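Side-chain contacts in universal stress protein (PDB 7MQ5), which is of unknown function but belongs to the universal stress protein family, whose members are commonly linked to survival under stress and in some cases bind ATP: residues Ile10-Glu15 against Leu22-Ala27; Asp55-Leu60 against Tyr65-Asn70; Ser159-Ile164 against Ala170-Ile175. All coordinates share one frame; numbering follows the deposited sequence. Where two conformers were deposited one is given.

Contact 1 of 3, residues Ile10-Glu15 against Leu22-Ala27; sequences ILVVIE and LALKRA
Strand segment Ile10-Val13 and helix segment Leu22-Ala27 run nearly antiparallel, at 154°, with their axes 7.7 Å apart and Val12 facing Ala23 at a CA-CA distance of 6.2 Å. This is the first strand-to-helix step of a beta-alpha-beta unit, in which strand 9-13, an inner strand of the mixed sheet, leads through a loop into helix 22-34 and then strand 37-43. Two alanines one helical turn apart, Ala23 and Ala27, both turn their CB atoms to the strand, and Val12 divides its two methyls between them. With CG1 anti to the backbone N (chi1 -173°), that branch rests on the backbone where Ala23 passes into Leu24, 3.7 Å from Leu24 N and 4.0 Å from Ala23 CB. The other branch, CG2, meets Ala27 CB end to end at 3.5 Å, consistent with the small alanine methyls allowing a close approach of helix to sheet. Farther along the chain, Ile14 extends its CD1 to the flank of Leu24 at CB, 4.1 Å away. Ile94 of strand 92-96 also touches both alanines, while in strand 37-43 Leu40 packs on Val12 and Val42 on Ile14. Arg26 points elsewhere: its NE forms a salt bridge with Asp270 and its NH2 bonds to the carbonyl of Arg130, and Leu22 CD1 lies over one face of the guanidinium, toward its rim. Back at the strand, the Ala23 methyl also sits against a backbone oxygen, with CB 3.5 Å from Val13 O.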
ATOM      1  N   ILE A  10     -12.740  -3.313   4.222  1.00  9.56           N
ATOM      2  CA  ILE A  10     -11.299  -3.592   4.382  1.00  9.85           C
ATOM      3  C   ILE A  10     -11.123  -4.995   4.935  1.00  9.73           C
ATOM      4  O   ILE A  10     -11.772  -5.337   5.951  1.00 10.51           O
ATOM      5  CB  ILE A  10     -10.682  -2.560   5.338  1.00  9.94           C
ATOM      6  CG1 ILE A  10     -10.856  -1.137   4.804  1.00 11.08           C
ATOM      7  CG2 ILE A  10      -9.228  -2.897   5.627  1.00 10.59           C
ATOM      8  CD1 ILE A  10     -10.434  -0.065   5.777  1.00 12.39           C
ATOM      9  N   LEU A  11     -10.305  -5.787   4.255  0.70  8.64           N
ATOM     10  CA  LEU A  11      -9.919  -7.114   4.782  0.70  8.69           C
ATOM     11  C   LEU A  11      -8.730  -6.919   5.728  0.70  8.33           C
ATOM     12  O   LEU A  11      -7.688  -6.379   5.293  0.70  8.96           O
ATOM     13  CB  LEU A  11      -9.561  -8.045   3.626  0.70  9.10           C
ATOM     14  CG  LEU A  11      -9.171  -9.462   4.040  0.70  9.32           C
ATOM     15  CD1 LEU A  11     -10.334 -10.158   4.730  0.70  9.57           C
ATOM     16  CD2 LEU A  11      -8.702 -10.252   2.827  0.70 10.05           C
ATOM     17  N   VAL A  12      -8.898  -7.324   6.983  1.00  8.42           N
ATOM     18  CA  VAL A  12      -7.841  -7.194   8.012  1.00  8.54           C
ATOM     19  C   VAL A  12      -7.324  -8.590   8.329  1.00  8.76           C
ATOM     20  O   VAL A  12      -8.098  -9.418   8.840  1.00  9.66           O
ATOM     21  CB  VAL A  12      -8.371  -6.503   9.274  1.00  9.90           C
ATOM     22  CG1 VAL A  12      -7.248  -6.225  10.253  1.00 11.17           C
ATOM     23  CG2 VAL A  12      -9.142  -5.230   8.957  1.00 11.53           C
ATOM     24  N   VAL A  13      -6.065  -8.851   8.007  1.00  8.82           N
ATOM     25  CA  VAL A  13      -5.458 -10.166   8.329  1.00  9.51           C
ATOM     26  C   VAL A  13      -5.029 -10.134   9.796  1.00 10.59           C
ATOM     27  O   VAL A  13      -4.170  -9.319  10.159  1.00 13.07           O
ATOM     28  CB  VAL A  13      -4.295 -10.471   7.385  1.00 11.56           C
ATOM     29  CG1 VAL A  13      -3.664 -11.809   7.742  1.00 13.86           C
ATOM     30  CG2 VAL A  13      -4.760 -10.455   5.944  1.00 12.91           C
ATOM     31  N   ILE A  14      -5.631 -11.009  10.591  1.00 10.96           N
ATOM     32  CA  ILE A  14      -5.392 -11.108  12.056  1.00 12.61           C
ATOM     33  C   ILE A  14      -4.465 -12.291  12.327  1.00 13.46           C
ATOM     34  O   ILE A  14      -4.790 -13.408  11.913  1.00 13.95           O
ATOM     35  CB  ILE A  14      -6.734 -11.280  12.811  1.00 14.16           C
ATOM     36  CG1 ILE A  14      -7.697 -10.111  12.577  1.00 15.42           C
ATOM     37  CG2 ILE A  14      -6.489 -11.517  14.298  1.00 15.74           C
ATOM     38  CD1 ILE A  14      -7.217  -8.777  13.108  1.00 17.21           C
ATOM     39  N   GLU A  15      -3.357 -12.045  13.020  1.00 16.13           N
ATOM     40  CA  GLU A  15      -2.425 -13.124  13.426  1.00 16.81           C
ATOM     41  C   GLU A  15      -2.849 -13.642  14.792  1.00 18.30           C
ATOM     42  O   GLU A  15      -3.205 -12.867  15.679  1.00 18.65           O
ATOM     43  CB  GLU A  15      -0.986 -12.621  13.552  1.00 19.76           C
ATOM     44  CG  GLU A  15      -0.319 -12.284  12.236  1.00 21.86           C
ATOM     45  CD  GLU A  15       0.208 -13.464  11.431  1.00 26.06           C
ATOM     46  OE1 GLU A  15       0.242 -14.595  11.961  1.00 29.84           O
ATOM     47  OE2 GLU A  15       0.627 -13.241  10.279  1.00 27.79           O
ATOM     48  N   LEU A  22      -0.689  -4.672  14.417  1.00 12.80           N
ATOM     49  CA  LEU A  22      -0.743  -3.373  13.701  1.00 13.32           C
ATOM     50  C   LEU A  22      -1.781  -3.411  12.582  1.00 11.42           C
ATOM     51  O   LEU A  22      -2.261  -2.330  12.237  1.00 12.07           O
ATOM     52  CB  LEU A  22       0.640  -2.951  13.185  1.00 14.83           C
ATOM     53  CG  LEU A  22       1.483  -2.086  14.133  1.00 17.38           C
ATOM     54  CD1 LEU A  22       0.799  -0.767  14.463  1.00 20.96           C
ATOM     55  CD2 LEU A  22       1.807  -2.817  15.407  1.00 19.94           C
ATOM     56  N   ALA A  23      -2.081  -4.572  11.990  1.00 11.01           N
ATOM     57  CA  ALA A  23      -3.088  -4.555  10.894  1.00 10.52           C
ATOM     58  C   ALA A  23      -4.416  -3.995  11.416  1.00 10.53           C
ATOM     59  O   ALA A  23      -5.005  -3.101  10.783  1.00 10.62           O
ATOM     60  CB  ALA A  23      -3.256  -5.924  10.287  1.00 10.84           C
ATOM     61  N   LEU A  24      -4.863  -4.487  12.564  1.00 11.16           N
ATOM     62  CA  LEU A  24      -6.150  -3.991  13.111  1.00 11.23           C
ATOM     63  C   LEU A  24      -6.015  -2.536  13.573  1.00 11.04           C
ATOM     64  O   LEU A  24      -6.982  -1.787  13.443  1.00 11.94           O
ATOM     65  CB  LEU A  24      -6.610  -4.893  14.256  1.00 11.78           C
ATOM     66  CG  LEU A  24      -7.973  -4.549  14.854  1.00 13.31           C
ATOM     67  CD1 LEU A  24      -9.079  -4.532  13.794  1.00 13.59           C
ATOM     68  CD2 LEU A  24      -8.293  -5.538  15.961  1.00 14.97           C
ATOM     69  N   LYS A  25      -4.857  -2.143  14.113  0.60 11.54           N
ATOM     70  CA  LYS A  25      -4.715  -0.720  14.537  0.60 12.58           C
ATOM     71  C   LYS A  25      -4.866   0.199  13.316  0.60 11.32           C
ATOM     72  O   LYS A  25      -5.589   1.213  13.411  0.60 12.09           O
ATOM     73  CB  LYS A  25      -3.385  -0.505  15.265  0.60 14.88           C
ATOM     74  CG  LYS A  25      -3.353  -1.063  16.682  0.60 17.75           C
ATOM     75  CD  LYS A  25      -2.031  -0.874  17.388  0.60 22.58           C
ATOM     76  CE  LYS A  25      -2.119  -1.181  18.867  0.60 26.57           C
ATOM     77  NZ  LYS A  25      -3.016  -0.230  19.563  0.60 30.81           N
ATOM     78  N   ARG A  26      -4.194  -0.111  12.209  1.00 10.99           N
ATOM     79  CA  ARG A  26      -4.349   0.777  11.028  1.00 11.33           C
ATOM     80  C   ARG A  26      -5.809   0.740  10.549  1.00 10.57           C
ATOM     81  O   ARG A  26      -6.336   1.793  10.163  1.00 11.27           O
ATOM     82  CB  ARG A  26      -3.469   0.360   9.848  1.00 12.80           C
ATOM     83  CG  ARG A  26      -1.989   0.205  10.131  1.00 14.72           C
ATOM     84  CD  ARG A  26      -1.373   1.280  10.968  1.00 15.08           C
ATOM     85  NE  ARG A  26       0.069   1.216  10.877  1.00 13.99           N
ATOM     86  CZ  ARG A  26       0.904   1.823  11.701  1.00 15.19           C
ATOM     87  NH1 ARG A  26       2.204   1.749  11.482  1.00 17.43           N
ATOM     88  NH2 ARG A  26       0.451   2.478  12.755  1.00 15.48           N
ATOM     89  N   ALA A  27      -6.435  -0.445  10.559  1.00 10.27           N
ATOM     90  CA  ALA A  27      -7.835  -0.562  10.087  1.00 10.65           C
ATOM     91  C   ALA A  27      -8.759   0.305  10.950  1.00 11.14           C
ATOM     92  O   ALA A  27      -9.659   0.963  10.398  1.00 12.53           O
ATOM     93  CB  ALA A  27      -8.258  -2.007  10.117  1.00 10.63           C
TER

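Contact 2 of 3, residues Asp55-Leu60 against Tyr65-Asn70; sequences DLAQEL and YSVSTN
Leu60 meets both Tyr65 and Val67, and it does so with backbone as well as side chain. Its carbonyl O accepts the backbone N-H of Tyr65 (N to O 3.1 Å, 162° at the hydrogen), with the donor tilted 33° from the carbonyl plane. The same oxygen lies in the plane of the Tyr65 ring at its edge, 3.4 Å from CD2, so one atom meets both the backbone and the ring of this residue. Leu60 CD2 comes to 4.1 Å from Tyr65 CD2. Closer to the strand, Leu60 CB packs on Val67 CG2 at 3.7 Å. The valine's other methyl, CG1, is anti to the backbone N (chi1 -174°) and faces Ala57 CB at 4.0 Å. Thr69, two residues on, brings its CG2 to 3.7 Å from the same alanine CB, leaving Ala57 against a pair of strand methyls.

The short connection between helix 50-62 and strand 67-72 brings the segments alongside, their axes 8.4 Å apart and nearly antiparallel. Farther out, Tyr65 OH hydrogen-bonds to the carbonyl of Gln28, tying the far end of the ring to helix 22-34. Together these elements finish the beta-alpha-beta unit begun by strand 37-43, at an outermost strand of the sheet; Leu40 of strand 37-43 touches Leu60 and Val67, while Ala31 of helix 22-34 is touched by Tyr65.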
ATOM      1  N   ASP A  55     -15.500 -12.320  20.330  1.00 15.93           N
ATOM      2  CA  ASP A  55     -15.230 -11.342  21.419  1.00 17.83           C
ATOM      3  C   ASP A  55     -14.624 -10.069  20.813  1.00 16.69           C
ATOM      4  O   ASP A  55     -15.051  -8.964  21.179  1.00 18.05           O
ATOM      5  CB  ASP A  55     -14.341 -11.961  22.500  1.00 22.07           C
ATOM      6  CG  ASP A  55     -15.027 -13.009  23.368  1.00 27.50           C
ATOM      7  OD1 ASP A  55     -16.279 -13.070  23.359  1.00 35.10           O
ATOM      8  OD2 ASP A  55     -14.303 -13.753  24.055  1.00 36.03           O
ATOM      9  N   LEU A  56     -13.669 -10.234  19.903  1.00 15.78           N
ATOM     10  CA  LEU A  56     -13.023  -9.074  19.239  1.00 16.44           C
ATOM     11  C   LEU A  56     -14.060  -8.275  18.424  1.00 15.09           C
ATOM     12  O   LEU A  56     -14.096  -7.038  18.541  1.00 15.22           O
ATOM     13  CB  LEU A  56     -11.882  -9.616  18.375  1.00 17.60           C
ATOM     14  CG  LEU A  56     -11.038  -8.579  17.650  1.00 18.04           C
ATOM     15  CD1 LEU A  56     -10.524  -7.515  18.619  1.00 20.02           C
ATOM     16  CD2 LEU A  56      -9.886  -9.260  16.925  1.00 18.29           C
ATOM     17  N   ALA A  57     -14.901  -8.953  17.648  1.00 13.35           N
ATOM     18  CA  ALA A  57     -15.950  -8.254  16.870  1.00 14.38           C
ATOM     19  C   ALA A  57     -16.897  -7.491  17.811  1.00 14.04           C
ATOM     20  O   ALA A  57     -17.239  -6.346  17.492  1.00 14.48           O
ATOM     21  CB  ALA A  57     -16.700  -9.243  16.023  1.00 14.77           C
ATOM     22  N   GLN A  58     -17.293  -8.104  18.936  1.00 14.15           N
ATOM     23  CA  GLN A  58     -18.228  -7.449  19.894  1.00 16.78           C
ATOM     24  C   GLN A  58     -17.603  -6.152  20.416  1.00 16.59           C
ATOM     25  O   GLN A  58     -18.307  -5.134  20.476  1.00 17.67           O
ATOM     26  CB  GLN A  58     -18.545  -8.379  21.068  1.00 21.63           C
ATOM     27  CG  GLN A  58     -19.460  -7.769  22.125  1.00 30.67           C
ATOM     28  CD  GLN A  58     -19.614  -8.657  23.339  1.00 40.31           C
ATOM     29  OE1 GLN A  58     -19.224  -9.824  23.339  1.00 53.67           O
ATOM     30  NE2 GLN A  58     -20.189  -8.104  24.393  1.00 47.08           N
ATOM     31  N   GLU A  59     -16.319  -6.195  20.768  1.00 16.46           N
ATOM     32  CA  GLU A  59     -15.636  -5.005  21.330  1.00 18.49           C
ATOM     33  C   GLU A  59     -15.598  -3.893  20.275  1.00 16.59           C
ATOM     34  O   GLU A  59     -15.854  -2.731  20.614  1.00 18.41           O
ATOM     35  CB  GLU A  59     -14.223  -5.362  21.799  1.00 22.30           C
ATOM     36  CG  GLU A  59     -14.190  -6.228  23.044  1.00 30.18           C
ATOM     37  CD  GLU A  59     -12.803  -6.448  23.622  1.00 40.72           C
ATOM     38  OE1 GLU A  59     -12.642  -7.387  24.433  1.00 53.21           O
ATOM     39  OE2 GLU A  59     -11.889  -5.676  23.269  1.00 53.37           O
ATOM     40  N   LEU A  60     -15.305  -4.248  19.026  1.00 14.91           N
ATOM     41  CA  LEU A  60     -15.214  -3.227  17.953  1.00 15.20           C
ATOM     42  C   LEU A  60     -16.609  -2.668  17.644  1.00 14.25           C
ATOM     43  O   LEU A  60     -16.718  -1.467  17.400  1.00 15.07           O
ATOM     44  CB  LEU A  60     -14.562  -3.866  16.725  1.00 15.12           C
ATOM     45  CG  LEU A  60     -13.078  -4.219  16.868  1.00 16.19           C
ATOM     46  CD1 LEU A  60     -12.650  -5.205  15.794  1.00 17.08           C
ATOM     47  CD2 LEU A  60     -12.217  -2.967  16.828  1.00 19.57           C
ATOM     48  N   TYR A  65     -17.780   0.398  15.140  1.00 13.84           N
ATOM     49  CA  TYR A  65     -17.346  -0.145  13.832  1.00 13.06           C
ATOM     50  C   TYR A  65     -18.359  -1.167  13.315  1.00 11.82           C
ATOM     51  O   TYR A  65     -19.023  -1.855  14.105  1.00 13.93           O
ATOM     52  CB  TYR A  65     -15.976  -0.818  13.959  1.00 13.02           C
ATOM     53  CG  TYR A  65     -14.856   0.125  14.316  1.00 13.64           C
ATOM     54  CD1 TYR A  65     -14.228   0.879  13.341  1.00 14.40           C
ATOM     55  CD2 TYR A  65     -14.431   0.283  15.623  1.00 16.10           C
ATOM     56  CE1 TYR A  65     -13.211   1.762  13.651  1.00 15.79           C
ATOM     57  CE2 TYR A  65     -13.409   1.160  15.949  1.00 18.00           C
ATOM     58  CZ  TYR A  65     -12.803   1.914  14.960  1.00 16.06           C
ATOM     59  OH  TYR A  65     -11.796   2.787  15.264  1.00 18.67           O
ATOM     60  N   SER A  66     -18.459  -1.232  11.990  1.00 12.01           N
ATOM     61  CA  SER A  66     -19.185  -2.308  11.275  1.00 11.02           C
ATOM     62  C   SER A  66     -18.168  -3.441  11.086  1.00 10.26           C
ATOM     63  O   SER A  66     -17.113  -3.182  10.483  1.00 11.01           O
ATOM     64  CB  SER A  66     -19.717  -1.802   9.968  1.00 11.91           C
ATOM     65  OG  SER A  66     -20.368  -2.832   9.235  1.00 12.24           O
ATOM     66  N   VAL A  67     -18.452  -4.630  11.623  1.00 10.23           N
ATOM     67  CA  VAL A  67     -17.441  -5.722  11.638  1.00 10.34           C
ATOM     68  C   VAL A  67     -18.065  -7.074  11.304  1.00  9.93           C
ATOM     69  O   VAL A  67     -19.162  -7.382  11.782  1.00 11.01           O
ATOM     70  CB  VAL A  67     -16.778  -5.818  13.025  1.00 12.86           C
ATOM     71  CG1 VAL A  67     -15.632  -6.821  13.038  1.00 12.98           C
ATOM     72  CG2 VAL A  67     -16.320  -4.466  13.538  1.00 15.22           C
ATOM     73  N   SER A  68     -17.332  -7.870  10.543  1.00  9.57           N
ATOM     74  CA  SER A  68     -17.632  -9.305  10.315  1.00  9.92           C
ATOM     75  C   SER A  68     -16.309 -10.049  10.503  1.00  9.66           C
ATOM     76  O   SER A  68     -15.233  -9.418  10.466  1.00  9.75           O
ATOM     77  CB  SER A  68     -18.275  -9.592   8.978  1.00 11.69           C
ATOM     78  OG  SER A  68     -17.478  -9.135   7.903  1.00 11.25           O
ATOM     79  N   THR A  69     -16.387 -11.345  10.752  1.00 10.31           N
ATOM     80  CA  THR A  69     -15.168 -12.142  11.006  1.00 10.73           C
ATOM     81  C   THR A  69     -15.290 -13.494  10.314  1.00 10.76           C
ATOM     82  O   THR A  69     -16.421 -13.977  10.054  1.00 12.10           O
ATOM     83  CB  THR A  69     -14.921 -12.391  12.506  1.00 12.38           C
ATOM     84  OG1 THR A  69     -15.935 -13.252  13.027  1.00 16.09           O
ATOM     85  CG2 THR A  69     -14.887 -11.131  13.340  1.00 13.33           C
ATOM     86  N   ASN A  70     -14.142 -14.098  10.077  1.00 10.60           N
ATOM     87  CA  ASN A  70     -14.130 -15.466   9.543  1.00 10.28           C
ATOM     88  C   ASN A  70     -12.763 -16.098   9.778  1.00 10.55           C
ATOM     89  O   ASN A  70     -11.760 -15.392   9.859  1.00 11.13           O
ATOM     90  CB  ASN A  70     -14.449 -15.503   8.050  1.00 11.55           C
ATOM     91  CG  ASN A  70     -14.771 -16.896   7.555  1.00 12.93           C
ATOM     92  OD1 ASN A  70     -15.359 -17.709   8.270  1.00 14.99           O
ATOM     93  ND2 ASN A  70     -14.413 -17.171   6.317  1.00 13.64           N
TER

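Contact 3 of 3, residues Ser159-Ile164 against Ala170-Ile175; sequences SHAYDI and ATLHVI
Leu172 reaches across from strand 171-178 and straddles the helix backbone at Ala161 and Tyr162, one methyl to each residue. Its CG stands anti to the backbone N (chi1 176°), which extends the chain toward helix 148-167, and chi2 of 63° then spreads the two branches over the helix surface. CD1 ends against Ala161 CB at 3.6 Å, whereas CD2 lies 4.1 Å from both CB and CA of Tyr162. The tyrosine takes part through this root: with its CG also anti to the backbone N (chi1 175°), in one of its two conformers the ring leads away from the leucine.

The residues flanking Leu172, Thr171 and His173, point to the other side of the strand, where Thr171 OG1 and His173 NE2 share a hydrogen bond of 2.8 Å. Helix and strand belong to a beta-alpha-beta unit that starts at strand 136-141, whose Ile137 touches Ile164 of the helix. The backbone carbonyl of Leu172 is hydrogen-bonded by the side-chain NE2 of Gln217. Across the pair itself the contact is small, 146 Å² in all, and is carried by aliphatic carbons with no directional bond among them, so shape sets the fit.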
ATOM      1  N   SER A 159      -4.046  10.372  -4.766  0.70 11.98           N
ATOM      2  CA  SER A 159      -5.366  10.392  -4.087  0.70 12.94           C
ATOM      3  C   SER A 159      -5.293   9.594  -2.780  0.70 11.75           C
ATOM      4  O   SER A 159      -5.831  10.026  -1.756  0.70 12.64           O
ATOM      5  CB  SER A 159      -6.429   9.849  -4.997  0.70 13.59           C
ATOM      6  OG  SER A 159      -7.697   9.941  -4.381  0.70 16.94           O
ATOM      7  N   HIS A 160      -4.659   8.427  -2.833  1.00 11.05           N
ATOM      8  CA  HIS A 160      -4.593   7.583  -1.614  1.00 11.12           C
ATOM      9  C   HIS A 160      -3.670   8.233  -0.577  1.00 10.83           C
ATOM     10  O   HIS A 160      -4.038   8.284   0.606  1.00 11.56           O
ATOM     11  CB  HIS A 160      -4.122   6.157  -1.927  1.00 11.14           C
ATOM     12  CG  HIS A 160      -5.131   5.282  -2.610  1.00 12.15           C
ATOM     13  ND1 HIS A 160      -5.369   5.338  -3.975  1.00 15.35           N
ATOM     14  CD2 HIS A 160      -5.961   4.328  -2.131  1.00 14.64           C
ATOM     15  CE1 HIS A 160      -6.282   4.441  -4.302  1.00 15.75           C
ATOM     16  NE2 HIS A 160      -6.645   3.801  -3.194  1.00 14.39           N
ATOM     17  N   ALA A 161      -2.522   8.755  -1.017  1.00 10.12           N
ATOM     18  CA  ALA A 161      -1.576   9.366  -0.053  1.00 10.53           C
ATOM     19  C   ALA A 161      -2.184  10.597   0.628  1.00 10.80           C
ATOM     20  O   ALA A 161      -2.023  10.759   1.844  1.00 11.25           O
ATOM     21  CB  ALA A 161      -0.289   9.712  -0.749  1.00 10.59           C
ATOM     22  N   TYR A 162      -2.913  11.412  -0.139  0.60 11.01           N
ATOM     23  CA  TYR A 162      -3.589  12.617   0.401  0.60 11.31           C
ATOM     24  C   TYR A 162      -4.706  12.199   1.365  0.60 11.51           C
ATOM     25  O   TYR A 162      -4.810  12.797   2.441  0.60 11.61           O
ATOM     26  CB  TYR A 162      -4.081  13.472  -0.769  0.60 12.17           C
ATOM     27  CG  TYR A 162      -4.901  14.687  -0.413  0.60 12.90           C
ATOM     28  CD1 TYR A 162      -4.595  15.482   0.682  0.60 14.07           C
ATOM     29  CD2 TYR A 162      -5.909  15.117  -1.260  0.60 14.80           C
ATOM     30  CE1 TYR A 162      -5.322  16.626   0.969  0.60 14.79           C
ATOM     31  CE2 TYR A 162      -6.638  16.264  -0.996  0.60 16.00           C
ATOM     32  CZ  TYR A 162      -6.344  17.023   0.124  0.60 16.14           C
ATOM     33  OH  TYR A 162      -7.049  18.158   0.397  0.60 18.56           O
ATOM     34  N   ASP A 163      -5.498  11.186   1.020  0.70 12.02           N
ATOM     35  CA  ASP A 163      -6.572  10.770   1.960  0.70 13.79           C
ATOM     36  C   ASP A 163      -5.944  10.256   3.259  0.70 12.64           C
ATOM     37  O   ASP A 163      -6.486  10.519   4.342  0.70 13.09           O
ATOM     38  CB  ASP A 163      -7.460   9.693   1.354  0.70 16.27           C
ATOM     39  CG  ASP A 163      -8.259  10.157   0.157  0.70 21.23           C
ATOM     40  OD1 ASP A 163      -8.426  11.388  -0.008  0.70 25.65           O
ATOM     41  OD2 ASP A 163      -8.702   9.284  -0.602  0.70 27.99           O
ATOM     42  N   ILE A 164      -4.822   9.554   3.155  1.00 11.33           N
ATOM     43  CA  ILE A 164      -4.167   9.021   4.383  1.00 11.71           C
ATOM     44  C   ILE A 164      -3.648  10.204   5.214  1.00 11.93           C
ATOM     45  O   ILE A 164      -3.831  10.211   6.439  1.00 13.09           O
ATOM     46  CB  ILE A 164      -3.058   8.021   4.014  1.00 11.61           C
ATOM     47  CG1 ILE A 164      -3.667   6.718   3.498  1.00 12.85           C
ATOM     48  CG2 ILE A 164      -2.145   7.769   5.197  1.00 13.21           C
ATOM     49  CD1 ILE A 164      -2.689   5.769   2.880  1.00 14.37           C
ATOM     50  N   ALA A 170      -1.591  14.056   9.271  1.00 16.57           N
ATOM     51  CA  ALA A 170      -0.171  13.889   8.909  1.00 16.00           C
ATOM     52  C   ALA A 170       0.145  14.845   7.758  1.00 16.17           C
ATOM     53  O   ALA A 170      -0.793  15.467   7.204  1.00 18.46           O
ATOM     54  CB  ALA A 170       0.081  12.439   8.522  1.00 15.54           C
ATOM     55  N   THR A 171       1.422  14.961   7.415  1.00 15.79           N
ATOM     56  CA  THR A 171       1.809  15.821   6.278  1.00 15.89           C
ATOM     57  C   THR A 171       2.162  14.936   5.084  1.00 14.23           C
ATOM     58  O   THR A 171       2.631  13.806   5.277  1.00 16.27           O
ATOM     59  CB  THR A 171       2.930  16.783   6.670  1.00 19.13           C
ATOM     60  OG1 THR A 171       4.020  16.056   7.220  1.00 19.43           O
ATOM     61  CG2 THR A 171       2.472  17.799   7.688  1.00 22.38           C
ATOM     62  N   LEU A 172       1.908  15.459   3.896  1.00 13.71           N
ATOM     63  CA  LEU A 172       2.131  14.756   2.618  1.00 12.79           C
ATOM     64  C   LEU A 172       3.400  15.277   1.932  1.00 12.63           C
ATOM     65  O   LEU A 172       3.602  16.499   1.853  1.00 14.77           O
ATOM     66  CB  LEU A 172       0.895  14.981   1.747  1.00 13.61           C
ATOM     67  CG  LEU A 172       0.962  14.407   0.336  1.00 14.94           C
ATOM     68  CD1 LEU A 172       1.090  12.897   0.378  1.00 15.42           C
ATOM     69  CD2 LEU A 172      -0.259  14.836  -0.469  1.00 17.15           C
ATOM     70  N   HIS A 173       4.198  14.352   1.420  1.00 11.49           N
ATOM     71  CA  HIS A 173       5.480  14.595   0.727  1.00 11.81           C
ATOM     72  C   HIS A 173       5.491  13.743  -0.541  1.00 11.56           C
ATOM     73  O   HIS A 173       4.857  12.670  -0.542  1.00 11.50           O
ATOM     74  CB  HIS A 173       6.644  14.309   1.698  1.00 14.26           C
ATOM     75  CG  HIS A 173       6.457  14.959   3.045  1.00 17.31           C
ATOM     76  ND1 HIS A 173       7.087  16.134   3.418  1.00 21.73           N
ATOM     77  CD2 HIS A 173       5.647  14.625   4.082  1.00 19.05           C
ATOM     78  CE1 HIS A 173       6.698  16.481   4.628  1.00 19.69           C
ATOM     79  NE2 HIS A 173       5.801  15.570   5.059  1.00 20.72           N
ATOM     80  N   VAL A 174       6.204  14.191  -1.565  1.00 11.75           N
ATOM     81  CA  VAL A 174       6.293  13.442  -2.847  1.00 11.70           C
ATOM     82  C   VAL A 174       7.759  13.277  -3.247  1.00 12.23           C
ATOM     83  O   VAL A 174       8.509  14.245  -3.149  1.00 14.06           O
ATOM     84  CB  VAL A 174       5.521  14.173  -3.957  1.00 14.23           C
ATOM     85  CG1 VAL A 174       5.619  13.440  -5.285  1.00 15.20           C
ATOM     86  CG2 VAL A 174       4.069  14.401  -3.572  1.00 16.79           C
ATOM     87  N   ILE A 175       8.135  12.073  -3.667  1.00 12.33           N
ATOM     88  CA  ILE A 175       9.489  11.813  -4.236  1.00 13.14           C
ATOM     89  C   ILE A 175       9.296  11.445  -5.706  1.00 13.77           C
ATOM     90  O   ILE A 175       8.502  10.531  -6.019  1.00 14.55           O
ATOM     91  CB  ILE A 175      10.290  10.739  -3.461  1.00 14.35           C
ATOM     92  CG1 ILE A 175      11.647  10.423  -4.116  1.00 16.27           C
ATOM     93  CG2 ILE A 175       9.481   9.472  -3.282  1.00 13.73           C
ATOM     94  CD1 ILE A 175      12.573  11.594  -4.271  1.00 17.97           C
TER

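How the contacts relate
All three contacts join a helix to a strand of the same mixed sheet. Contacts 1 and 2 belong to successive beta-alpha-beta units that share strand 37-43, contact 3 to the unit of strand 136-141, helix 148-167 and strand 171-178. Contacts 1 and 2 are neighbours, with centres 12 Å apart, and touch directly: Leu24 CD2 lies 4.0 Å from Leu56 CD1, and Leu24 CD1 lies 4.1 Å from Leu60 CD1, so helices 22-34 and 50-62 meet through leucines. Contact 3 stands in the other part of the sheet, its centre 21 Å from that of contact 1 and 29 Å from that of contact 2. Its nearest atoms remain about 9 Å and 14 Å from theirs, without touching.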